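Local structure of oxidoreductase (Bordetella pertussis, 3Q2K) at residues E57-C62 with Q90-A95; L160-I165 with D217-P222; Q167-R172 with E298-D303. The protein probably oxidises C-3 of a UDP-linked N-acetylglucosaminuronic acid with NAD as cofactor, a step toward 2,3-diacetamido-2,3-dideoxy-D-mannuronic acid. All blocks are in the same frame, centred on the assembly; numbering follows the deposited sequence.

Interaction 1: E57-C62 with Q90-A95; sequences ELVEIC and QGNADA
Carboxylate oxygen OE2 of Glu-60 takes two N-H groups of Asn-92. The contact belongs to the NAD-binding Rossmann fold: strand 56-62 supplies the glutamate, and the loop between helix 84-90 and strand 95-98 supplies the donors. The backbone bond is the sounder, Asn-92 N lying 3.0 Å from Glu-60 OE2 at an N-H...O angle of 144°. It meets the oxygen on its syn side, 23° out of the carboxylate plane. The second, from Asn-92 ND2 to Glu-60 OE2 at 3.2 Å, is weak and bent. Asn-92 can offer both because its CG sits between its backbone N and carbonyl carbon (chi1 78°), which turns the amide back toward the strand, its plane clearly rotated from that of the carboxylate. The two side chains cross at about a right angle. Val-59 adds a looser contact, its CG1 approaching Asn-92 ND2. Around this group, Phe-81 and Met-87 touch Glu-60, while Arg-117 binds the carbonyl oxygen of Ala-93, so the loop is held from strand and arginine alike. The other oxygen, Glu-60 OE1, has carbon as its nearest neighbour across the contact, Gly-91 CA at 3.4 Å; Ala-93 CB lies 3.8 Å from the same Glu-60 OE1.

Interaction 2: L160-I165 with D217-P222; sequences LVKKAI and DWLVGP
One face of the Trp-218 indole carries the outer part of the Lys-162 chain, whose CE stands 3.3 Å above the ring plane, displaced toward the rim. Two interactions share that face. Lys-162 CD makes a CH-pi contact with the six-membered ring, 4.2 Å from its centroid, and the ammonium NZ makes a cation-pi contact with the five-membered ring, 20° off the normal. Arg-153 also makes a cation-pi contact with this indole. Bends at chi2 and chi4 carry the lysine across the ring to the backbone beyond, where Lys-162 NZ donates to Trp-218 O at 2.9 Å. The C=O...N angle is 157° and the donor is tilted 23° from the carbonyl plane. One residue thus presents both its ring and its carbonyl oxygen to the ammonium group, a pairing that would probably stabilise the positive charge. Alongside the lysine stem, Leu-219 CD2 packs against Lys-162 CB (3.9 Å) and Val-161 CG1 (4.1 Å). Ile-165 CD1 comes up against the backbone, 3.1 Å from Leu-219 O, with Leu-219 CB its nearest side-chain atom. The arrangement is helix-to-helix packing, helix 156-166 against the end of helix 210-220, in the C-terminal alpha/beta domain of the GFO/IDH/MocA family.

Interaction 3: Q167-R172 with E298-D303; sequences QGRFGR and EPHPDD
A Schellman motif ends helix 156-166 with Gly-168 as its C-prime residue. Gly-168 also opens a type I turn to Gly-171; from within it the Arg-169 side chain reaches the loop after strand 290-296. The guanidinium of Arg-169 is met in two ways. His-300 CB sits over the centre of one face, 3.2 Å above the plane; the imidazole is turned only 17° from the guanidinium but is displaced, so the methylene makes the contact. At the edge, Arg-169 NH1 donates to Asp-303 OD1 at 3.1 Å in a salt bridge that is almost straight (167°) and lies close to the guanidinium plane. The bend at chi3 (61°) turns the end of an otherwise extended arginine toward these partners. Asp-303 is itself fixed: its OD2 accepts His-300 N at 2.7 Å, and its OD1 has a second donor in Trp-294 NE1. The imidazole is steadied by Asp-302 N, hydrogen-bonded to His-300 ND1 at 3.1 Å, and Pro-301 CD lies over one ring face, toward its rim. Gln-167 OE1 approaches His-300 NE2 to 3.5 Å, at an angle too poor for a hydrogen bond. Phe-296 adds a cation-pi contact to the arginine. Arg-169 NE is buried with no partner in the model, so the ion pair through NH1 and the packing over the guanidinium carry the contact, and the paired carboxylate probably offsets the cost of burying the charge.

Interaction 1 belongs to the NAD-binding domain, interactions 2 and 3 to the C-terminal domain on the other side of the chain's centre; the centre of interaction 1 is about 36 Å from that of interaction 2 and about 45 Å from that of interaction 3. The latter two, about 12 Å between centres, are joined through helix 156-166, which carries one segment of interaction 2 and runs directly into the first loop of interaction 3: Ala-164 O probably accepts a hydrogen bond from Arg-169 N. Partly buried interactions 1 and 2 differ in kind, a carboxylate gathering N-H donors against a lysine lying along an indole beside aliphatic packing. Interaction 3, at the surface, joins two loops by a salt bridge and packing over a guanidinium.

Interaction 1: E57-C62 with Q90-A95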
loop_
_atom_site.group_PDB
_atom_site.type_symbol
_atom_site.label_atom_id
_atom_site.label_comp_id
_atom_site.label_asym_id
_atom_site.label_seq_id
_atom_site.Cartn_x
_atom_site.Cartn_y
_atom_site.Cartn_z
ATOM N N GLU C 57 -36.041 21.325 36.727
ATOM C CA GLU C 57 -35.224 21.745 37.852
ATOM C C GLU C 57 -34.065 20.785 38.075
ATOM O O GLU C 57 -34.177 19.593 37.777
ATOM C CB GLU C 57 -36.067 21.719 39.128
ATOM C CG GLU C 57 -36.974 20.500 39.279
ATOM C CD GLU C 57 -37.785 20.511 40.566
ATOM O OE1 GLU C 57 -38.104 19.416 41.084
ATOM O OE2 GLU C 57 -38.080 21.625 41.054
ATOM N N LEU C 58 -33.020 21.355 38.668
ATOM C CA LEU C 58 -31.783 20.676 39.030
ATOM C C LEU C 58 -31.885 20.207 40.477
ATOM O O LEU C 58 -32.034 21.011 41.393
ATOM C CB LEU C 58 -30.592 21.617 38.795
ATOM C CG LEU C 58 -29.136 21.234 39.066
ATOM C CD1 LEU C 58 -28.680 20.124 38.133
ATOM C CD2 LEU C 58 -28.242 22.460 38.948
ATOM N N VAL C 59 -31.747 18.908 40.712
ATOM C CA VAL C 59 -32.112 18.375 42.014
ATOM C C VAL C 59 -30.876 17.762 42.649
ATOM O O VAL C 59 -30.801 17.582 43.869
ATOM C CB VAL C 59 -33.181 17.273 41.857
ATOM C CG1 VAL C 59 -33.340 16.489 43.153
ATOM C CG2 VAL C 59 -34.511 17.889 41.429
ATOM N N GLU C 60 -29.919 17.452 41.780
ATOM C CA GLU C 60 -28.773 16.655 42.214
ATOM C C GLU C 60 -27.517 17.104 41.490
ATOM O O GLU C 60 -27.609 17.640 40.383
ATOM C CB GLU C 60 -28.974 15.171 41.909
ATOM C CG GLU C 60 -29.915 14.437 42.854
ATOM C CD GLU C 60 -30.668 13.292 42.198
ATOM O OE1 GLU C 60 -30.060 12.486 41.461
ATOM O OE2 GLU C 60 -31.889 13.188 42.435
ATOM N N ILE C 61 -26.376 16.850 42.126
ATOM C CA ILE C 61 -25.083 17.223 41.563
ATOM C C ILE C 61 -24.082 16.208 42.100
ATOM O O ILE C 61 -24.215 15.661 43.195
ATOM C CB ILE C 61 -24.699 18.669 41.935
ATOM C CG1 ILE C 61 -24.751 18.824 43.455
ATOM C CG2 ILE C 61 -25.648 19.682 41.305
ATOM C CD1 ILE C 61 -24.250 20.165 43.929
ATOM N N CYS C 62 -23.074 15.922 41.286
ATOM C CA CYS C 62 -22.171 14.832 41.635
ATOM C C CYS C 62 -20.821 15.346 41.165
ATOM O O CYS C 62 -20.758 15.877 40.056
ATOM C CB CYS C 62 -22.527 13.544 40.879
ATOM S SG CYS C 62 -21.265 12.253 41.059
ATOM N N GLN C 90 -29.173 6.520 45.085
ATOM C CA GLN C 90 -30.072 7.223 45.984
ATOM C C GLN C 90 -30.858 8.333 45.297
ATOM O O GLN C 90 -31.872 8.791 45.814
ATOM C CB GLN C 90 -29.230 7.714 47.163
ATOM C CG GLN C 90 -28.594 6.503 47.834
ATOM C CD GLN C 90 -27.571 6.821 48.907
ATOM O OE1 GLN C 90 -26.466 7.280 48.614
ATOM N NE2 GLN C 90 -27.923 6.536 50.156
ATOM N N GLY C 91 -30.427 8.760 44.117
ATOM C CA GLY C 91 -31.099 9.888 43.477
ATOM C C GLY C 91 -32.312 9.490 42.657
ATOM O O GLY C 91 -32.495 8.311 42.357
ATOM N N ASN C 92 -33.148 10.455 42.283
ATOM C CA ASN C 92 -34.250 10.184 41.362
ATOM C C ASN C 92 -34.290 11.030 40.086
ATOM O O ASN C 92 -35.371 11.222 39.527
ATOM C CB ASN C 92 -35.575 10.346 42.111
ATOM C CG ASN C 92 -35.958 11.806 42.295
ATOM O OD1 ASN C 92 -37.066 12.212 41.943
ATOM N ND2 ASN C 92 -35.034 12.618 42.791
ATOM N N ALA C 93 -33.167 11.577 39.624
ATOM C CA ALA C 93 -33.193 12.471 38.463
ATOM C C ALA C 93 -33.702 11.737 37.226
ATOM O O ALA C 93 -33.507 10.522 37.119
ATOM C CB ALA C 93 -31.827 13.099 38.199
ATOM N N ASP C 94 -34.418 12.432 36.343
ATOM C CA ASP C 94 -35.020 11.773 35.180
ATOM C C ASP C 94 -33.981 11.609 34.083
ATOM O O ASP C 94 -34.061 10.694 33.259
ATOM C CB ASP C 94 -36.187 12.553 34.562
ATOM C CG ASP C 94 -37.337 12.691 35.545
ATOM O OD1 ASP C 94 -37.773 11.645 36.074
ATOM O OD2 ASP C 94 -37.781 13.825 35.823
ATOM N N ALA C 95 -33.002 12.505 34.140
ATOM C CA ALA C 95 -31.946 12.633 33.143
ATOM C C ALA C 95 -30.648 13.114 33.785
ATOM O O ALA C 95 -30.627 14.061 34.568
ATOM C CB ALA C 95 -32.381 13.611 32.063
#

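Interaction 2: L160-I165 with D217-P222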
loop_
_atom_site.group_PDB
_atom_site.type_symbol
_atom_site.label_atom_id
_atom_site.label_comp_id
_atom_site.label_asym_id
_atom_site.label_seq_id
_atom_site.Cartn_x
_atom_site.Cartn_y
_atom_site.Cartn_z
ATOM N N LEU C 160 -29.968 29.707 9.308
ATOM C CA LEU C 160 -30.262 30.251 7.981
ATOM C C LEU C 160 -29.485 29.529 6.882
ATOM O O LEU C 160 -29.957 29.327 5.766
ATOM C CB LEU C 160 -29.857 31.725 7.912
ATOM C CG LEU C 160 -30.701 32.806 8.588
ATOM C CD1 LEU C 160 -29.967 34.138 8.472
ATOM C CD2 LEU C 160 -32.021 32.870 7.854
ATOM N N VAL C 161 -28.229 29.194 7.145
ATOM C CA VAL C 161 -27.498 28.511 6.088
ATOM C C VAL C 161 -28.182 27.158 5.853
ATOM O O VAL C 161 -28.413 26.723 4.725
ATOM C CB VAL C 161 -26.037 28.407 6.567
ATOM C CG1 VAL C 161 -25.264 27.362 5.791
ATOM C CG2 VAL C 161 -25.370 29.764 6.422
ATOM N N LYS C 162 -28.530 26.481 6.942
ATOM C CA LYS C 162 -29.087 25.133 6.893
ATOM C C LYS C 162 -30.356 25.188 6.058
ATOM O O LYS C 162 -30.601 24.370 5.173
ATOM C CB LYS C 162 -29.444 24.728 8.324
ATOM C CG LYS C 162 -30.165 23.409 8.529
ATOM C CD LYS C 162 -29.228 22.249 8.259
ATOM C CE LYS C 162 -29.757 20.978 8.893
ATOM N NZ LYS C 162 -29.275 19.926 7.974
ATOM N N LYS C 163 -31.168 26.201 6.333
ATOM C CA LYS C 163 -32.381 26.386 5.557
ATOM C C LYS C 163 -32.086 26.554 4.068
ATOM O O LYS C 163 -32.747 25.948 3.228
ATOM C CB LYS C 163 -33.202 27.548 6.121
ATOM C CG LYS C 163 -34.241 27.078 7.114
ATOM C CD LYS C 163 -34.069 27.818 8.426
ATOM C CE LYS C 163 -35.071 27.321 9.459
ATOM N NZ LYS C 163 -34.700 27.713 10.849
ATOM N N ALA C 164 -31.116 27.378 3.692
ATOM C CA ALA C 164 -30.877 27.487 2.262
ATOM C C ALA C 164 -30.345 26.179 1.689
ATOM O O ALA C 164 -30.637 25.804 0.553
ATOM C CB ALA C 164 -29.929 28.623 1.976
ATOM N N ILE C 165 -29.536 25.469 2.466
ATOM C CA ILE C 165 -29.030 24.239 1.883
ATOM C C ILE C 165 -30.202 23.283 1.708
ATOM O O ILE C 165 -30.246 22.552 0.717
ATOM C CB ILE C 165 -27.938 23.557 2.711
ATOM C CG1 ILE C 165 -26.649 24.376 2.643
ATOM C CG2 ILE C 165 -27.754 22.127 2.217
ATOM C CD1 ILE C 165 -25.706 23.842 3.713
ATOM N N ASP C 217 -20.920 17.267 8.210
ATOM C CA ASP C 217 -22.007 16.369 7.844
ATOM C C ASP C 217 -23.369 17.040 8.036
ATOM O O ASP C 217 -24.205 17.016 7.137
ATOM C CB ASP C 217 -21.979 15.085 8.677
ATOM C CG ASP C 217 -23.098 14.153 8.282
ATOM O OD1 ASP C 217 -24.268 14.526 8.507
ATOM O OD2 ASP C 217 -22.794 13.090 7.707
ATOM N N TRP C 218 -23.616 17.613 9.210
ATOM C CA TRP C 218 -24.869 18.297 9.503
ATOM C C TRP C 218 -25.292 19.291 8.425
ATOM O O TRP C 218 -26.447 19.301 7.999
ATOM C CB TRP C 218 -24.748 19.010 10.850
ATOM C CG TRP C 218 -26.039 19.647 11.240
ATOM C CD1 TRP C 218 -27.220 19.010 11.483
ATOM C CD2 TRP C 218 -26.289 21.047 11.424
ATOM N NE1 TRP C 218 -28.192 19.927 11.794
ATOM C CE2 TRP C 218 -27.652 21.183 11.756
ATOM C CE3 TRP C 218 -25.493 22.195 11.349
ATOM C CZ2 TRP C 218 -28.234 22.417 12.036
ATOM C CZ3 TRP C 218 -26.067 23.422 11.646
ATOM C CH2 TRP C 218 -27.429 23.523 11.953
ATOM N N LEU C 219 -24.363 20.098 7.926
ATOM C CA LEU C 219 -24.761 21.151 6.998
ATOM C C LEU C 219 -24.708 20.700 5.545
ATOM O O LEU C 219 -25.635 20.942 4.767
ATOM C CB LEU C 219 -23.876 22.391 7.146
ATOM C CG LEU C 219 -24.265 23.378 8.248
ATOM C CD1 LEU C 219 -23.275 24.535 8.283
ATOM C CD2 LEU C 219 -25.658 23.920 7.990
ATOM N N VAL C 220 -23.587 20.083 5.184
ATOM C CA VAL C 220 -23.232 19.873 3.784
ATOM C C VAL C 220 -23.598 18.491 3.236
ATOM O O VAL C 220 -23.866 18.324 2.044
ATOM C CB VAL C 220 -21.724 20.156 3.565
ATOM C CG1 VAL C 220 -21.334 19.863 2.121
ATOM C CG2 VAL C 220 -21.358 21.600 3.968
ATOM N N GLY C 221 -23.631 17.491 4.110
ATOM C CA GLY C 221 -24.113 16.162 3.731
ATOM C C GLY C 221 -23.094 15.099 4.095
ATOM O O GLY C 221 -22.091 15.397 4.737
ATOM N N PRO C 222 -23.329 13.839 3.708
ATOM C CA PRO C 222 -22.432 12.743 4.052
ATOM C C PRO C 222 -21.009 12.900 3.530
ATOM O O PRO C 222 -20.820 13.100 2.330
ATOM C CB PRO C 222 -23.059 11.554 3.320
ATOM C CG PRO C 222 -24.530 11.886 3.271
ATOM C CD PRO C 222 -24.554 13.376 3.031
#

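Interaction 3: Q167-R172 with E298-D303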
loop_
_atom_site.group_PDB
_atom_site.type_symbol
_atom_site.label_atom_id
_atom_site.label_comp_id
_atom_site.label_asym_id
_atom_site.label_seq_id
_atom_site.Cartn_x
_atom_site.Cartn_y
_atom_site.Cartn_z
ATOM N N GLN C 167 -33.345 23.835 1.027
ATOM C CA GLN C 167 -34.281 24.082 -0.067
ATOM C C GLN C 167 -33.575 24.172 -1.410
ATOM O O GLN C 167 -34.056 24.862 -2.308
ATOM C CB GLN C 167 -34.951 25.435 0.153
ATOM C CG GLN C 167 -35.643 25.527 1.497
ATOM C CD GLN C 167 -35.672 26.960 1.961
ATOM O OE1 GLN C 167 -35.195 27.851 1.253
ATOM N NE2 GLN C 167 -36.215 27.178 3.152
ATOM N N GLY C 168 -32.416 23.534 -1.526
ATOM C CA GLY C 168 -31.703 23.538 -2.794
ATOM C C GLY C 168 -31.258 24.888 -3.323
ATOM O O GLY C 168 -30.908 24.964 -4.497
ATOM N N ARG C 169 -31.215 25.948 -2.518
ATOM C CA ARG C 169 -30.736 27.236 -3.041
ATOM C C ARG C 169 -29.282 27.335 -3.509
ATOM O O ARG C 169 -28.926 28.235 -4.267
ATOM C CB ARG C 169 -31.021 28.346 -2.031
ATOM C CG ARG C 169 -32.500 28.435 -1.680
ATOM C CD ARG C 169 -32.747 29.497 -0.616
ATOM N NE ARG C 169 -32.327 30.808 -1.101
ATOM C CZ ARG C 169 -32.068 31.867 -0.339
ATOM N NH1 ARG C 169 -31.695 33.013 -0.903
ATOM N NH2 ARG C 169 -32.164 31.762 0.981
ATOM N N PHE C 170 -28.396 26.457 -3.051
ATOM C CA PHE C 170 -27.011 26.502 -3.501
ATOM C C PHE C 170 -26.796 25.804 -4.829
ATOM O O PHE C 170 -25.756 26.004 -5.455
ATOM C CB PHE C 170 -26.074 25.792 -2.529
ATOM C CG PHE C 170 -25.708 26.638 -1.356
ATOM C CD1 PHE C 170 -24.613 27.478 -1.432
ATOM C CD2 PHE C 170 -26.443 26.581 -0.190
ATOM C CE1 PHE C 170 -24.251 28.220 -0.333
ATOM C CE2 PHE C 170 -26.101 27.341 0.909
ATOM C CZ PHE C 170 -25.009 28.181 0.822
ATOM N N GLY C 171 -27.799 25.053 -5.270
ATOM C CA GLY C 171 -27.555 24.093 -6.343
ATOM C C GLY C 171 -26.499 23.100 -5.892
ATOM O O GLY C 171 -26.257 22.879 -4.701
ATOM N N ARG C 172 -25.819 22.522 -6.877
ATOM C CA ARG C 172 -24.717 21.591 -6.652
ATOM C C ARG C 172 -23.688 22.302 -5.779
ATOM O O ARG C 172 -23.205 23.350 -6.191
ATOM C CB ARG C 172 -24.104 21.293 -8.019
ATOM C CG ARG C 172 -23.026 20.230 -8.071
ATOM C CD ARG C 172 -23.614 18.967 -7.485
ATOM N NE ARG C 172 -22.569 17.963 -7.352
ATOM C CZ ARG C 172 -21.998 17.379 -8.398
ATOM N NH1 ARG C 172 -21.078 16.439 -8.216
ATOM N NH2 ARG C 172 -22.356 17.756 -9.618
ATOM N N GLU C 298 -31.376 33.494 -6.729
ATOM C CA GLU C 298 -32.797 33.804 -6.654
ATOM C C GLU C 298 -33.183 34.161 -5.222
ATOM O O GLU C 298 -32.700 33.522 -4.283
ATOM C CB GLU C 298 -33.612 32.622 -7.180
ATOM C CG GLU C 298 -33.366 31.332 -6.418
ATOM C CD GLU C 298 -33.096 30.172 -7.359
ATOM O OE1 GLU C 298 -32.925 29.028 -6.879
ATOM O OE2 GLU C 298 -33.042 30.424 -8.588
ATOM N N PRO C 299 -34.011 35.206 -5.065
ATOM C CA PRO C 299 -34.146 35.859 -3.765
ATOM C C PRO C 299 -35.023 35.078 -2.790
ATOM O O PRO C 299 -35.725 34.151 -3.191
ATOM C CB PRO C 299 -34.736 37.231 -4.109
ATOM C CG PRO C 299 -35.457 37.038 -5.416
ATOM C CD PRO C 299 -34.815 35.865 -6.112
ATOM N N HIS C 300 -34.988 35.419 -1.508
ATOM C CA HIS C 300 -35.736 34.639 -0.531
ATOM C C HIS C 300 -35.906 35.562 0.671
ATOM O O HIS C 300 -35.028 36.375 0.961
ATOM C CB HIS C 300 -34.945 33.370 -0.195
ATOM C CG HIS C 300 -35.655 32.436 0.735
ATOM N ND1 HIS C 300 -35.774 32.674 2.088
ATOM C CD2 HIS C 300 -36.355 31.302 0.493
ATOM C CE1 HIS C 300 -36.487 31.710 2.644
ATOM N NE2 HIS C 300 -36.849 30.862 1.698
ATOM N N PRO C 301 -37.062 35.503 1.345
ATOM C CA PRO C 301 -37.286 36.367 2.502
ATOM C C PRO C 301 -36.153 36.346 3.528
ATOM O O PRO C 301 -35.739 37.410 3.987
ATOM C CB PRO C 301 -38.551 35.770 3.122
ATOM C CG PRO C 301 -39.290 35.214 1.947
ATOM C CD PRO C 301 -38.233 34.670 1.026
ATOM N N ASP C 302 -35.649 35.169 3.889
ATOM C CA ASP C 302 -34.461 35.064 4.731
ATOM C C ASP C 302 -33.313 36.007 4.371
ATOM O O ASP C 302 -32.574 36.452 5.251
ATOM C CB ASP C 302 -33.952 33.621 4.784
ATOM C CG ASP C 302 -34.844 32.731 5.623
ATOM O OD1 ASP C 302 -35.956 33.185 5.962
ATOM O OD2 ASP C 302 -34.446 31.594 5.953
ATOM N N ASP C 303 -33.122 36.298 3.089
ATOM C CA ASP C 303 -32.192 37.357 2.698
ATOM C C ASP C 303 -32.277 38.588 3.595
ATOM O O ASP C 303 -31.266 39.230 3.873
ATOM C CB ASP C 303 -32.408 37.786 1.243
ATOM C CG ASP C 303 -32.154 36.657 0.262
ATOM O OD1 ASP C 303 -31.420 35.705 0.610
ATOM O OD2 ASP C 303 -32.697 36.716 -0.860
#